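Virulence sensor protein BvgS (Bordetella pertussis, PDB 6ZJ8) is probably a sensor histidine kinase that controls virulence, its PAS domain taking part in relaying signals toward the kinase. Local coordinates at residues H85-T90 with G133-I138; E101-T106 with R112-W117; T33-Y38 with T139-L144. One frame throughout, in Å; residues are numbered along the deposited sequence.

From the N terminus, the loop T33-Y38 comes first, leading from helix 17-31 into the sheet. Its partner in interaction 3, T139-L144, lies a hundred residues on, at the start of the C-terminal helix, so this contact closes the widest loop. Within that span interaction 1 brings the end of helix 79-87 back onto strand 128-137, and within interaction 1 in turn sits interaction 2, the hairpin of strands 99-107 and 110-122. The three are thus concentric, and none cross. Interaction 2 builds the edge of the antiparallel sheet, interaction 1 covers a face of that sheet with a helix, and interaction 3 links the loop before the first strand to the start of the C-terminal helix.

Interaction 1: H85-T90 with G133-I138; sequences HEFLLT and GGWIDI
In the hydrophobic core of the PAS fold, where short helices pack over one face of the antiparallel sheet, Phe87 at the end of helix 79-87 lies on the indole of Trp135 from strand 128-137. Two large aromatic side chains suit this place because they are long enough to span the distance between helix and strand, whose backbones stay well apart: the CA atoms of Phe87 and Trp135 are 7.3 Å from each other. Both bonds from CA to CB point across the contact. The methylene of Phe87 settles over the indole, CB being 3.6 Å from the centroid of the six-membered ring of Trp135 and only 9° off the ring normal, which makes a CH-pi contact. From there the phenyl ring runs over the same face toward the pyrrole side, and CD2 of Phe87 comes to 3.3 Å from CE2 of Trp135. The two planes are inclined at 34°, with the centroids of the phenyl and six-membered indole rings 4.7 Å apart. On Trp135, CG sits between the backbone N and the carbonyl carbon (chi1 63°), a torsion that turns the indole toward the end of helix 79-87.

Helix 51-57 adds further rings: Phe57 meets the Phe87 ring nearly at right angles, while Tyr53 meets Trp135. Gly133, two residues back on the same side of the strand as Trp135, has no side chain to add. Leu88, the first residue to leave helical geometry, starts with its CB directed away from the strand, but its branched end turns back, an apolar group fitting a buried site beside an aromatic ring. It touches the indole more loosely than Phe87 does, CD2 of Leu88 lying 4.4 Å from CZ3 of Trp135.

Interaction 2: E101-T106 with R112-W117; sequences EDRDVT and RHVYQW
His113 turns the edge of its imidazole toward Asp102, and the two flat groups stand 61° apart. NE2 of His113 donates to OD2 of Asp102 at 2.7 Å, the acceptor lying in the ring plane; on the carboxylate, the bond arrives on the anti side and tilted 33° out of plane. With CG anti to the backbone N (chi1 -178°), the imidazole leans over the neighbouring strand, where its CD2 is 3.4 Å from the carbonyl O of Arg103. Asp104 approaches from the other end of the histidine, OD1 being 3.3 Å from CB of His113. Two acidic neighbours would probably favour a protonated imidazole.

These polar side chains share one face of the beta hairpin of strands 99-107 and 110-122, at the edge of the PAS sheet. Asp104 and His113 form a non-hydrogen-bonded pair; Arg103 and Val114 form a hydrogen-bonded one. The other face is mixed: Val105, Val114 and Gln116 are buried toward helix 79-87, Arg103 is exposed. There CG2 of Val105 meets CG2 of Val114 at 4.0 Å, compact branched groups that both touch Phe87.

Gln116 lays its amide beside the aliphatic part of Arg103, its plane nearly perpendicular to the guanidinium, with OE1 3.4 Å from CG of Arg103, while its NE2 makes weak bonds to the helix-end carbonyls of Glu86 and Phe87. Arg103 bends at chi3, and its NE reaches the O of Asp104 at 3.2 Å.

Interaction 3: T33-Y38 with T139-L144; sequences TPNPIY and TERAEL
OD1 of Asn35 receives two hydrogen bonds, one from the guanidinium of Arg141 and one from a water. The direct bond runs from NH2 of Arg141 to OD1 of Asn35 and measures 2.7 Å. It lies in the carbonyl plane and uses a lone pair of the amide oxygen, with a C=O...N angle of 128°; the arginine side is less regular, the oxygen standing 21° out of the guanidinium plane. The water donates to OD1 of Asn35 at 2.9 Å and accepts a weak bond from NH1 of Arg141 at 3.3 Å, so that a small ring of bonds links amide, guanidinium and water. Amide and guanidinium planes are inclined at 33°.

Reach explains the choice of residues. The CA atoms of Asn35 and Glu140, the nearest pair across the contact, are 10.9 Å apart, too far for short side chains to meet. The long arginine crosses most of that distance: after a bend at chi2 its chain runs on nearly straight through chi3, carrying the guanidinium from the helix to the loop. Asparagine supplies a compact, neutral acceptor that can take both donors on one oxygen. NH1 of Arg141 also makes a weak bond to the carbonyl O of Asp137, and both Asn35 and Arg141 touch Ile136 of strand 128-137, which runs between them.

The loop itself is held elsewhere: the carbonyl O of Asn35 and the N of Ile37 both bond to the side chain of Asn50. Asp137, whose OD1 caps N of Glu140, is the N-cap of helix 138-155. This surface contact joins the loop before strand 37-41 to the first turns of the C-terminal helix 138-155, next to the central strand 128-137 of the PAS sheet.

Interaction 1: H85-T90 with G133-I138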
loop_
_atom_site.group_PDB
_atom_site.type_symbol
_atom_site.label_atom_id
_atom_site.label_comp_id
_atom_site.label_asym_id
_atom_site.label_seq_id
_atom_site.Cartn_x
_atom_site.Cartn_y
_atom_site.Cartn_z
ATOM N N HIS A 85 -9.203 -2.073 2.996
ATOM C CA HIS A 85 -10.035 -1.626 1.884
ATOM C C HIS A 85 -9.982 -0.112 1.729
ATOM O O HIS A 85 -10.001 0.408 0.607
ATOM C CB HIS A 85 -11.477 -2.090 2.088
ATOM C CG HIS A 85 -12.358 -1.856 0.901
ATOM N ND1 HIS A 85 -13.374 -0.925 0.900
ATOM C CD2 HIS A 85 -12.370 -2.427 -0.326
ATOM C CE1 HIS A 85 -13.976 -0.935 -0.276
ATOM N NE2 HIS A 85 -13.385 -1.838 -1.038
ATOM N N GLU A 86 -9.906 0.615 2.846
ATOM C CA GLU A 86 -9.881 2.072 2.782
ATOM C C GLU A 86 -8.617 2.577 2.094
ATOM O O GLU A 86 -8.672 3.525 1.300
ATOM C CB GLU A 86 -10.007 2.650 4.193
ATOM C CG GLU A 86 -11.369 2.393 4.832
ATOM C CD GLU A 86 -11.399 2.695 6.320
ATOM O OE1 GLU A 86 -12.320 2.203 7.006
ATOM O OE2 GLU A 86 -10.503 3.417 6.807
ATOM N N PHE A 87 -7.471 1.955 2.374
ATOM C CA PHE A 87 -6.219 2.410 1.782
ATOM C C PHE A 87 -6.077 1.997 0.324
ATOM O O PHE A 87 -5.365 2.662 -0.435
ATOM C CB PHE A 87 -5.031 1.869 2.577
ATOM C CG PHE A 87 -4.851 2.521 3.913
ATOM C CD1 PHE A 87 -5.490 2.021 5.033
ATOM C CD2 PHE A 87 -4.041 3.635 4.049
ATOM C CE1 PHE A 87 -5.322 2.623 6.266
ATOM C CE2 PHE A 87 -3.869 4.239 5.277
ATOM C CZ PHE A 87 -4.509 3.734 6.387
ATOM N N LEU A 88 -6.726 0.909 -0.079
ATOM C CA LEU A 88 -6.627 0.428 -1.447
ATOM C C LEU A 88 -7.634 1.148 -2.335
ATOM O O LEU A 88 -8.484 1.911 -1.870
ATOM C CB LEU A 88 -6.858 -1.082 -1.499
ATOM C CG LEU A 88 -5.924 -1.909 -0.617
ATOM C CD1 LEU A 88 -6.439 -3.326 -0.505
ATOM C CD2 LEU A 88 -4.512 -1.899 -1.169
ATOM N N LEU A 89 -7.528 0.897 -3.634
ATOM C CA LEU A 89 -8.443 1.443 -4.622
ATOM C C LEU A 89 -9.358 0.343 -5.142
ATOM O O LEU A 89 -8.988 -0.835 -5.172
ATOM C CB LEU A 89 -7.681 2.081 -5.786
ATOM C CG LEU A 89 -6.831 3.303 -5.437
ATOM C CD1 LEU A 89 -6.198 3.884 -6.691
ATOM C CD2 LEU A 89 -7.663 4.357 -4.722
ATOM N N THR A 90 -10.560 0.742 -5.548
ATOM C CA THR A 90 -11.539 -0.213 -6.046
ATOM C C THR A 90 -11.027 -0.893 -7.312
ATOM O O THR A 90 -10.192 -0.354 -8.047
ATOM C CB THR A 90 -12.872 0.489 -6.322
ATOM O OG1 THR A 90 -13.212 1.328 -5.211
ATOM C CG2 THR A 90 -13.981 -0.530 -6.529
ATOM N N GLY A 133 0.594 -1.257 -6.609
ATOM C CA GLY A 133 -0.046 -0.115 -5.989
ATOM C C GLY A 133 0.536 0.202 -4.629
ATOM O O GLY A 133 1.440 -0.476 -4.135
ATOM N N GLY A 134 -0.009 1.256 -4.033
ATOM C CA GLY A 134 0.428 1.699 -2.726
ATOM C C GLY A 134 -0.142 3.070 -2.429
ATOM O O GLY A 134 -1.061 3.539 -3.103
ATOM N N TRP A 135 0.424 3.707 -1.408
ATOM C CA TRP A 135 -0.014 5.047 -1.048
ATOM C C TRP A 135 1.103 5.763 -0.304
ATOM O O TRP A 135 2.066 5.146 0.160
ATOM C CB TRP A 135 -1.295 5.009 -0.204
ATOM C CG TRP A 135 -1.137 4.328 1.119
ATOM C CD1 TRP A 135 -0.757 4.904 2.298
ATOM C CD2 TRP A 135 -1.365 2.942 1.406
ATOM N NE1 TRP A 135 -0.733 3.962 3.299
ATOM C CE2 TRP A 135 -1.102 2.750 2.778
ATOM C CE3 TRP A 135 -1.765 1.846 0.636
ATOM C CZ2 TRP A 135 -1.225 1.507 3.395
ATOM C CZ3 TRP A 135 -1.887 0.611 1.253
ATOM C CH2 TRP A 135 -1.617 0.453 2.618
ATOM N N ILE A 136 0.958 7.082 -0.208
ATOM C CA ILE A 136 1.885 7.946 0.513
ATOM C C ILE A 136 1.091 8.680 1.583
ATOM O O ILE A 136 0.058 9.293 1.285
ATOM C CB ILE A 136 2.582 8.949 -0.423
ATOM C CG1 ILE A 136 3.252 8.226 -1.593
ATOM C CG2 ILE A 136 3.608 9.786 0.353
ATOM C CD1 ILE A 136 3.827 9.162 -2.624
ATOM N N ASP A 137 1.565 8.617 2.821
ATOM C CA ASP A 137 0.917 9.319 3.926
ATOM C C ASP A 137 1.305 10.792 3.843
ATOM O O ASP A 137 2.418 11.179 4.207
ATOM C CB ASP A 137 1.316 8.698 5.259
ATOM C CG ASP A 137 0.495 9.227 6.420
ATOM O OD1 ASP A 137 -0.013 10.365 6.326
ATOM O OD2 ASP A 137 0.361 8.507 7.429
ATOM N N ILE A 138 0.378 11.620 3.352
ATOM C CA ILE A 138 0.657 13.045 3.196
ATOM C C ILE A 138 0.692 13.731 4.555
ATOM O O ILE A 138 1.531 14.604 4.805
ATOM C CB ILE A 138 -0.385 13.693 2.266
ATOM C CG1 ILE A 138 -0.430 12.974 0.914
ATOM C CG2 ILE A 138 -0.085 15.179 2.080
ATOM C CD1 ILE A 138 0.879 13.011 0.144
#

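Interaction 2: E101-T106 with R112-W117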
loop_
_atom_site.group_PDB
_atom_site.type_symbol
_atom_site.label_atom_id
_atom_site.label_comp_id
_atom_site.label_asym_id
_atom_site.label_seq_id
_atom_site.Cartn_x
_atom_site.Cartn_y
_atom_site.Cartn_z
ATOM N N GLU A 101 -5.647 8.651 -6.745
ATOM C CA GLU A 101 -6.685 9.243 -5.917
ATOM C C GLU A 101 -6.066 9.685 -4.599
ATOM O O GLU A 101 -4.987 9.225 -4.212
ATOM C CB GLU A 101 -7.839 8.266 -5.656
ATOM C CG GLU A 101 -8.748 8.051 -6.853
ATOM C CD GLU A 101 -10.134 7.579 -6.456
ATOM O OE1 GLU A 101 -10.390 6.360 -6.524
ATOM O OE2 GLU A 101 -10.962 8.429 -6.066
ATOM N N ASP A 102 -6.753 10.594 -3.916
ATOM C CA ASP A 102 -6.335 11.025 -2.591
ATOM C C ASP A 102 -7.567 11.204 -1.720
ATOM O O ASP A 102 -8.594 11.714 -2.175
ATOM C CB ASP A 102 -5.514 12.322 -2.649
ATOM C CG ASP A 102 -6.377 13.564 -2.760
ATOM O OD1 ASP A 102 -7.365 13.546 -3.523
ATOM O OD2 ASP A 102 -6.059 14.563 -2.084
ATOM N N ARG A 103 -7.461 10.766 -0.469
ATOM C CA ARG A 103 -8.581 10.786 0.459
ATOM C C ARG A 103 -8.025 10.753 1.874
ATOM O O ARG A 103 -6.830 10.537 2.091
ATOM C CB ARG A 103 -9.535 9.606 0.221
ATOM C CG ARG A 103 -8.877 8.229 0.356
ATOM C CD ARG A 103 -9.895 7.090 0.421
ATOM N NE ARG A 103 -10.559 7.009 1.720
ATOM C CZ ARG A 103 -11.433 6.066 2.064
ATOM N NH1 ARG A 103 -11.977 6.082 3.272
ATOM N NH2 ARG A 103 -11.768 5.107 1.208
ATOM N N ASP A 104 -8.912 10.979 2.837
ATOM C CA ASP A 104 -8.590 10.789 4.242
ATOM C C ASP A 104 -8.998 9.385 4.662
ATOM O O ASP A 104 -10.029 8.868 4.223
ATOM C CB ASP A 104 -9.302 11.823 5.114
ATOM C CG ASP A 104 -8.802 13.229 4.874
ATOM O OD1 ASP A 104 -7.623 13.387 4.492
ATOM O OD2 ASP A 104 -9.592 14.178 5.071
ATOM N N VAL A 105 -8.178 8.769 5.503
ATOM C CA VAL A 105 -8.449 7.441 6.034
ATOM C C VAL A 105 -8.231 7.476 7.537
ATOM O O VAL A 105 -7.268 8.083 8.019
ATOM C CB VAL A 105 -7.557 6.365 5.383
ATOM C CG1 VAL A 105 -7.760 5.025 6.075
ATOM C CG2 VAL A 105 -7.868 6.251 3.903
ATOM N N THR A 106 -9.123 6.824 8.273
ATOM C CA THR A 106 -9.094 6.811 9.728
ATOM C C THR A 106 -8.716 5.417 10.206
ATOM O O THR A 106 -9.337 4.428 9.806
ATOM C CB THR A 106 -10.449 7.228 10.304
ATOM O OG1 THR A 106 -10.794 8.530 9.811
ATOM C CG2 THR A 106 -10.399 7.264 11.821
ATOM N N ARG A 112 -5.569 10.108 8.451
ATOM C CA ARG A 112 -4.439 10.433 7.593
ATOM C C ARG A 112 -4.932 10.777 6.195
ATOM O O ARG A 112 -5.796 10.090 5.644
ATOM C CB ARG A 112 -3.446 9.267 7.497
ATOM C CG ARG A 112 -3.201 8.527 8.793
ATOM C CD ARG A 112 -3.964 7.212 8.816
ATOM N NE ARG A 112 -3.955 6.605 10.141
ATOM C CZ ARG A 112 -2.988 5.822 10.609
ATOM N NH1 ARG A 112 -1.927 5.534 9.862
ATOM N NH2 ARG A 112 -3.088 5.326 11.833
ATOM N N HIS A 113 -4.372 11.843 5.630
ATOM C CA HIS A 113 -4.548 12.157 4.219
ATOM C C HIS A 113 -3.526 11.357 3.420
ATOM O O HIS A 113 -2.318 11.481 3.654
ATOM C CB HIS A 113 -4.371 13.656 3.996
ATOM C CG HIS A 113 -4.576 14.088 2.580
ATOM N ND1 HIS A 113 -3.976 15.211 2.053
ATOM C CD2 HIS A 113 -5.322 13.556 1.582
ATOM C CE1 HIS A 113 -4.340 15.350 0.790
ATOM N NE2 HIS A 113 -5.156 14.359 0.479
ATOM N N VAL A 114 -4.001 10.528 2.492
ATOM C CA VAL A 114 -3.137 9.608 1.761
ATOM C C VAL A 114 -3.297 9.831 0.266
ATOM O O VAL A 114 -4.378 10.164 -0.229
ATOM C CB VAL A 114 -3.432 8.133 2.118
ATOM C CG1 VAL A 114 -3.144 7.877 3.585
ATOM C CG2 VAL A 114 -4.875 7.772 1.774
ATOM N N TYR A 115 -2.196 9.638 -0.455
ATOM C CA TYR A 115 -2.157 9.707 -1.911
ATOM C C TYR A 115 -2.022 8.280 -2.430
ATOM O O TYR A 115 -0.978 7.644 -2.243
ATOM C CB TYR A 115 -0.998 10.588 -2.372
ATOM C CG TYR A 115 -0.976 10.862 -3.856
ATOM C CD1 TYR A 115 -1.903 11.716 -4.435
ATOM C CD2 TYR A 115 -0.018 10.282 -4.677
ATOM C CE1 TYR A 115 -1.889 11.976 -5.790
ATOM C CE2 TYR A 115 0.006 10.537 -6.038
ATOM C CZ TYR A 115 -0.932 11.386 -6.589
ATOM O OH TYR A 115 -0.918 11.646 -7.942
ATOM N N GLN A 116 -3.071 7.781 -3.079
ATOM C CA GLN A 116 -3.162 6.393 -3.506
ATOM C C GLN A 116 -2.890 6.265 -5.001
ATOM O O GLN A 116 -3.211 7.161 -5.787
ATOM C CB GLN A 116 -4.548 5.828 -3.188
ATOM C CG GLN A 116 -4.970 5.984 -1.736
ATOM C CD GLN A 116 -6.470 5.877 -1.556
ATOM O OE1 GLN A 116 -7.232 6.629 -2.163
ATOM N NE2 GLN A 116 -6.902 4.939 -0.724
ATOM N N TRP A 117 -2.309 5.132 -5.393
ATOM C CA TRP A 117 -1.927 4.925 -6.784
ATOM C C TRP A 117 -1.929 3.441 -7.117
ATOM O O TRP A 117 -1.740 2.590 -6.243
ATOM C CB TRP A 117 -0.543 5.521 -7.063
ATOM C CG TRP A 117 0.533 4.923 -6.211
ATOM C CD1 TRP A 117 0.875 5.296 -4.945
ATOM C CD2 TRP A 117 1.404 3.842 -6.561
ATOM N NE1 TRP A 117 1.906 4.515 -4.485
ATOM C CE2 TRP A 117 2.250 3.614 -5.459
ATOM C CE3 TRP A 117 1.552 3.044 -7.700
ATOM C CZ2 TRP A 117 3.231 2.625 -5.461
ATOM C CZ3 TRP A 117 2.526 2.061 -7.701
ATOM C CH2 TRP A 117 3.354 1.861 -6.589
#

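Interaction 3: T33-Y38 with T139-L144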
loop_
_atom_site.group_PDB
_atom_site.type_symbol
_atom_site.label_atom_id
_atom_site.label_comp_id
_atom_site.label_asym_id
_atom_site.label_seq_id
_atom_site.Cartn_x
_atom_site.Cartn_y
_atom_site.Cartn_z
ATOM N N THR A 33 11.799 -0.039 2.107
ATOM C CA THR A 33 11.151 1.033 1.373
ATOM C C THR A 33 10.176 1.759 2.287
ATOM O O THR A 33 9.412 1.107 3.018
ATOM C CB THR A 33 10.418 0.512 0.121
ATOM O OG1 THR A 33 9.554 -0.577 0.467
ATOM C CG2 THR A 33 11.422 0.046 -0.921
ATOM N N PRO A 34 10.172 3.098 2.296
ATOM C CA PRO A 34 9.415 3.829 3.321
ATOM C C PRO A 34 7.923 3.923 3.052
ATOM O O PRO A 34 7.132 3.979 3.997
ATOM C CB PRO A 34 10.071 5.217 3.308
ATOM C CG PRO A 34 10.579 5.378 1.924
ATOM C CD PRO A 34 10.971 4.004 1.446
ATOM N N ASN A 35 7.521 3.946 1.786
ATOM C CA ASN A 35 6.094 4.085 1.519
ATOM C C ASN A 35 5.451 2.725 1.278
ATOM O O ASN A 35 6.068 1.845 0.665
ATOM C CB ASN A 35 5.857 4.978 0.300
ATOM C CG ASN A 35 6.314 6.404 0.524
ATOM O OD1 ASN A 35 6.126 6.969 1.601
ATOM N ND2 ASN A 35 6.926 6.995 -0.494
ATOM N N PRO A 36 4.224 2.509 1.753
ATOM C CA PRO A 36 3.546 1.236 1.478
ATOM C C PRO A 36 3.453 0.950 -0.012
ATOM O O PRO A 36 3.106 1.823 -0.812
ATOM C CB PRO A 36 2.160 1.436 2.100
ATOM C CG PRO A 36 2.390 2.402 3.205
ATOM C CD PRO A 36 3.462 3.338 2.707
ATOM N N ILE A 37 3.763 -0.291 -0.378
ATOM C CA ILE A 37 3.609 -0.757 -1.749
ATOM C C ILE A 37 3.192 -2.218 -1.705
ATOM O O ILE A 37 3.628 -2.976 -0.832
ATOM C CB ILE A 37 4.900 -0.571 -2.574
ATOM C CG1 ILE A 37 4.651 -0.977 -4.030
ATOM C CG2 ILE A 37 6.033 -1.399 -1.997
ATOM C CD1 ILE A 37 5.820 -0.727 -4.940
ATOM N N TYR A 38 2.339 -2.606 -2.650
ATOM C CA TYR A 38 1.829 -3.965 -2.736
ATOM C C TYR A 38 1.711 -4.361 -4.200
ATOM O O TYR A 38 1.819 -3.529 -5.105
ATOM C CB TYR A 38 0.465 -4.097 -2.050
ATOM C CG TYR A 38 -0.572 -3.154 -2.618
ATOM C CD1 TYR A 38 -1.337 -3.511 -3.722
ATOM C CD2 TYR A 38 -0.776 -1.899 -2.061
ATOM C CE1 TYR A 38 -2.283 -2.644 -4.249
ATOM C CE2 TYR A 38 -1.716 -1.027 -2.579
ATOM C CZ TYR A 38 -2.464 -1.403 -3.673
ATOM O OH TYR A 38 -3.397 -0.532 -4.186
ATOM N N THR A 139 -0.221 13.349 5.452
ATOM C CA THR A 139 -0.256 13.947 6.781
ATOM C C THR A 139 1.072 13.767 7.505
ATOM O O THR A 139 1.497 14.646 8.266
ATOM C CB THR A 139 -1.393 13.332 7.596
ATOM O OG1 THR A 139 -2.642 13.609 6.956
ATOM C CG2 THR A 139 -1.407 13.892 9.009
ATOM N N GLU A 140 1.737 12.630 7.289
ATOM C CA GLU A 140 3.032 12.397 7.920
ATOM C C GLU A 140 4.042 13.455 7.498
ATOM O O GLU A 140 4.855 13.907 8.311
ATOM C CB GLU A 140 3.540 10.997 7.572
ATOM C CG GLU A 140 4.790 10.576 8.332
ATOM C CD GLU A 140 4.516 10.325 9.795
ATOM O OE1 GLU A 140 3.336 10.114 10.139
ATOM O OE2 GLU A 140 5.475 10.342 10.596
ATOM N N ARG A 141 4.007 13.863 6.226
ATOM C CA ARG A 141 4.894 14.927 5.767
ATOM C C ARG A 141 4.505 16.271 6.366
ATOM O O ARG A 141 5.370 17.040 6.799
ATOM C CB ARG A 141 4.871 15.010 4.241
ATOM C CG ARG A 141 5.753 13.999 3.541
ATOM C CD ARG A 141 5.186 12.602 3.618
ATOM N NE ARG A 141 6.002 11.654 2.864
ATOM C CZ ARG A 141 5.935 10.334 2.999
ATOM N NH1 ARG A 141 5.089 9.793 3.866
ATOM N NH2 ARG A 141 6.719 9.553 2.269
ATOM N N ALA A 142 3.207 16.578 6.384
ATOM C CA ALA A 142 2.754 17.857 6.920
ATOM C C ALA A 142 3.085 17.981 8.402
ATOM O O ALA A 142 3.482 19.056 8.866
ATOM C CB ALA A 142 1.251 18.017 6.682
ATOM N N GLU A 143 2.936 16.892 9.161
ATOM C CA GLU A 143 3.287 16.931 10.578
ATOM C C GLU A 143 4.741 17.339 10.771
ATOM O O GLU A 143 5.059 18.136 11.660
ATOM C CB GLU A 143 3.040 15.572 11.234
ATOM C CG GLU A 143 1.577 15.239 11.472
ATOM C CD GLU A 143 1.297 14.765 12.890
ATOM O OE1 GLU A 143 1.997 15.204 13.828
ATOM O OE2 GLU A 143 0.370 13.949 13.066
ATOM N N LEU A 144 5.639 16.790 9.953
ATOM C CA LEU A 144 7.052 17.124 10.080
ATOM C C LEU A 144 7.280 18.610 9.839
ATOM O O LEU A 144 7.956 19.283 10.626
ATOM C CB LEU A 144 7.873 16.279 9.106
ATOM C CG LEU A 144 9.387 16.467 9.175
ATOM C CD1 LEU A 144 9.916 16.042 10.537
ATOM C CD2 LEU A 144 10.069 15.681 8.065
HETATM O O HOH W 1 3.803 6.799 3.316
#